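Local coordinates for protein CupA (Streptococcus pneumoniae, PDB 4F2E) that binds Cu(I) through a cupredoxin fold and probably acts as a copper chaperone in the copper resistance of the bacterium, at residues A[62-65]-A[69-72]. Numbering follows the deposited sequence.
Sequences ANLP and EYVV
Leu64 and Tyr70 bring the two backbones nearest, 6.1 Å between their CA atoms, and the chains then spread to 8.5 Å between the CA atoms of Ala62 and Val72, with no hydrogen bond bridging them. The Tyr70 side chain spans this gap, its CG anti to the backbone N (chi1 178°), which sends the ring along 62-65 from Pro65 down to Ala62. At the root, CD2 of Leu64 lies 3.7 Å from both CB and CD2 of Tyr70, the two side chains crossing at about a right angle; CD of Pro65 touches Tyr70 CB more loosely, at 4.1 Å. Asn63 contributes its backbone O, which sits over one ring face near the rim, 3.9 Å from Tyr70 CD1. At the far end Ala62 CB comes obliquely against the phenol, 3.3 Å from Tyr70 OH. The buried Leu64 side chain also touches Ile53 and Phe41 and lies about 9 Å from a bound copper(I) ion. Tyr70 thus packs across the seam between strands 60-63 and 69-74, linked by a short loop but hydrogen-bonded to different partners, 52-55 and 37-43, at the surface of the cupredoxin β-sandwich.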
ATOM      1  N   ALA A  62       5.645  -8.001  -5.102  1.00 11.92           N
ATOM      2  CA  ALA A  62       7.057  -7.639  -5.078  1.00 11.48           C
ATOM      3  C   ALA A  62       7.714  -7.896  -3.729  1.00 12.21           C
ATOM      4  O   ALA A  62       7.056  -7.906  -2.690  1.00 12.52           O
ATOM      5  CB  ALA A  62       7.228  -6.179  -5.473  1.00 15.80           C
ATOM      6  N   ASN A  63       9.026  -8.096  -3.756  1.00 12.07           N
ATOM      7  CA  ASN A  63       9.803  -8.281  -2.542  1.00 11.19           C
ATOM      8  C   ASN A  63      10.030  -6.969  -1.802  1.00 12.45           C
ATOM      9  O   ASN A  63      10.320  -5.942  -2.412  1.00 15.36           O
ATOM     10  CB  ASN A  63      11.158  -8.911  -2.873  1.00 14.63           C
ATOM     11  CG  ASN A  63      11.041 -10.346  -3.340  1.00 16.79           C
ATOM     12  OD1 ASN A  63      10.012 -10.992  -3.155  1.00 16.83           O
ATOM     13  ND2 ASN A  63      12.112 -10.861  -3.938  1.00 20.29           N
ATOM     14  N   LEU A  64       9.892  -7.012  -0.481  1.00 12.67           N
ATOM     15  CA  LEU A  64      10.203  -5.867   0.366  1.00 12.75           C
ATOM     16  C   LEU A  64      11.511  -6.126   1.095  1.00 13.99           C
ATOM     17  O   LEU A  64      11.574  -7.005   1.949  1.00 13.65           O
ATOM     18  CB  LEU A  64       9.102  -5.652   1.403  1.00 13.78           C
ATOM     19  CG  LEU A  64       7.695  -5.296   0.936  1.00 12.13           C
ATOM     20  CD1 LEU A  64       6.833  -5.056   2.166  1.00 13.77           C
ATOM     21  CD2 LEU A  64       7.704  -4.073   0.041  1.00 12.09           C
ATOM     22  N   PRO A  65      12.563  -5.365   0.763  1.00 14.47           N
ATOM     23  CA  PRO A  65      13.841  -5.576   1.454  1.00 14.37           C
ATOM     24  C   PRO A  65      13.770  -5.114   2.908  1.00 14.06           C
ATOM     25  O   PRO A  65      13.250  -4.037   3.193  1.00 14.47           O
ATOM     26  CB  PRO A  65      14.817  -4.692   0.665  1.00 20.17           C
ATOM     27  CG  PRO A  65      14.143  -4.442  -0.652  1.00 26.28           C
ATOM     28  CD  PRO A  65      12.681  -4.393  -0.334  1.00 17.58           C
ATOM     29  N   GLU A  69      13.085   1.048   2.236  1.00 16.74           N
ATOM     30  CA  GLU A  69      11.835   1.487   1.639  1.00 17.94           C
ATOM     31  C   GLU A  69      11.652   0.820   0.288  1.00 17.62           C
ATOM     32  O   GLU A  69      12.612   0.621  -0.459  1.00 18.04           O
ATOM     33  CB  GLU A  69      11.829   3.003   1.440  1.00 18.25           C
ATOM     34  CG  GLU A  69      11.696   3.819   2.706  1.00 21.67           C
ATOM     35  CD  GLU A  69      11.603   5.305   2.415  1.00 20.89           C
ATOM     36  OE1 GLU A  69      11.632   6.105   3.373  1.00 31.67           O
ATOM     37  OE2 GLU A  69      11.500   5.670   1.222  1.00 25.87           O
ATOM     38  N   TYR A  70      10.412   0.477  -0.025  1.00 14.81           N
ATOM     39  CA  TYR A  70      10.074   0.016  -1.358  1.00 13.00           C
ATOM     40  C   TYR A  70       8.768   0.663  -1.776  1.00 12.78           C
ATOM     41  O   TYR A  70       7.799   0.647  -1.023  1.00 11.81           O
ATOM     42  CB  TYR A  70       9.936  -1.502  -1.406  1.00 16.50           C
ATOM     43  CG  TYR A  70       9.543  -1.989  -2.776  1.00 15.68           C
ATOM     44  CD1 TYR A  70      10.508  -2.260  -3.735  1.00 20.79           C
ATOM     45  CD2 TYR A  70       8.209  -2.147  -3.121  1.00 14.32           C
ATOM     46  CE1 TYR A  70      10.158  -2.690  -4.993  1.00 22.19           C
ATOM     47  CE2 TYR A  70       7.846  -2.580  -4.383  1.00 17.90           C
ATOM     48  CZ  TYR A  70       8.828  -2.850  -5.314  1.00 21.08           C
ATOM     49  OH  TYR A  70       8.485  -3.282  -6.575  1.00 23.42           O
ATOM     50  N   VAL A  71       8.739   1.224  -2.979  1.00 12.18           N
ATOM     51  CA  VAL A  71       7.572   1.965  -3.435  1.00 10.37           C
ATOM     52  C   VAL A  71       6.719   1.178  -4.416  1.00 12.36           C
ATOM     53  O   VAL A  71       7.185   0.772  -5.482  1.00 13.25           O
ATOM     54  CB  VAL A  71       7.969   3.303  -4.087  1.00 10.75           C
ATOM     55  CG1 VAL A  71       6.724   4.087  -4.482  1.00 13.61           C
ATOM     56  CG2 VAL A  71       8.824   4.116  -3.133  1.00 12.95           C
ATOM     57  N   VAL A  72       5.463   0.964  -4.042  1.00 10.86           N
ATOM     58  CA  VAL A  72       4.475   0.429  -4.960  1.00 11.66           C
ATOM     59  C   VAL A  72       3.852   1.594  -5.716  1.00 12.04           C
ATOM     60  O   VAL A  72       3.329   2.534  -5.114  1.00 11.57           O
ATOM     61  CB  VAL A  72       3.378  -0.351  -4.211  1.00 12.01           C
ATOM     62  CG1 VAL A  72       2.216  -0.662  -5.140  1.00 15.22           C
ATOM     63  CG2 VAL A  72       3.950  -1.627  -3.617  1.00 14.45           C
TER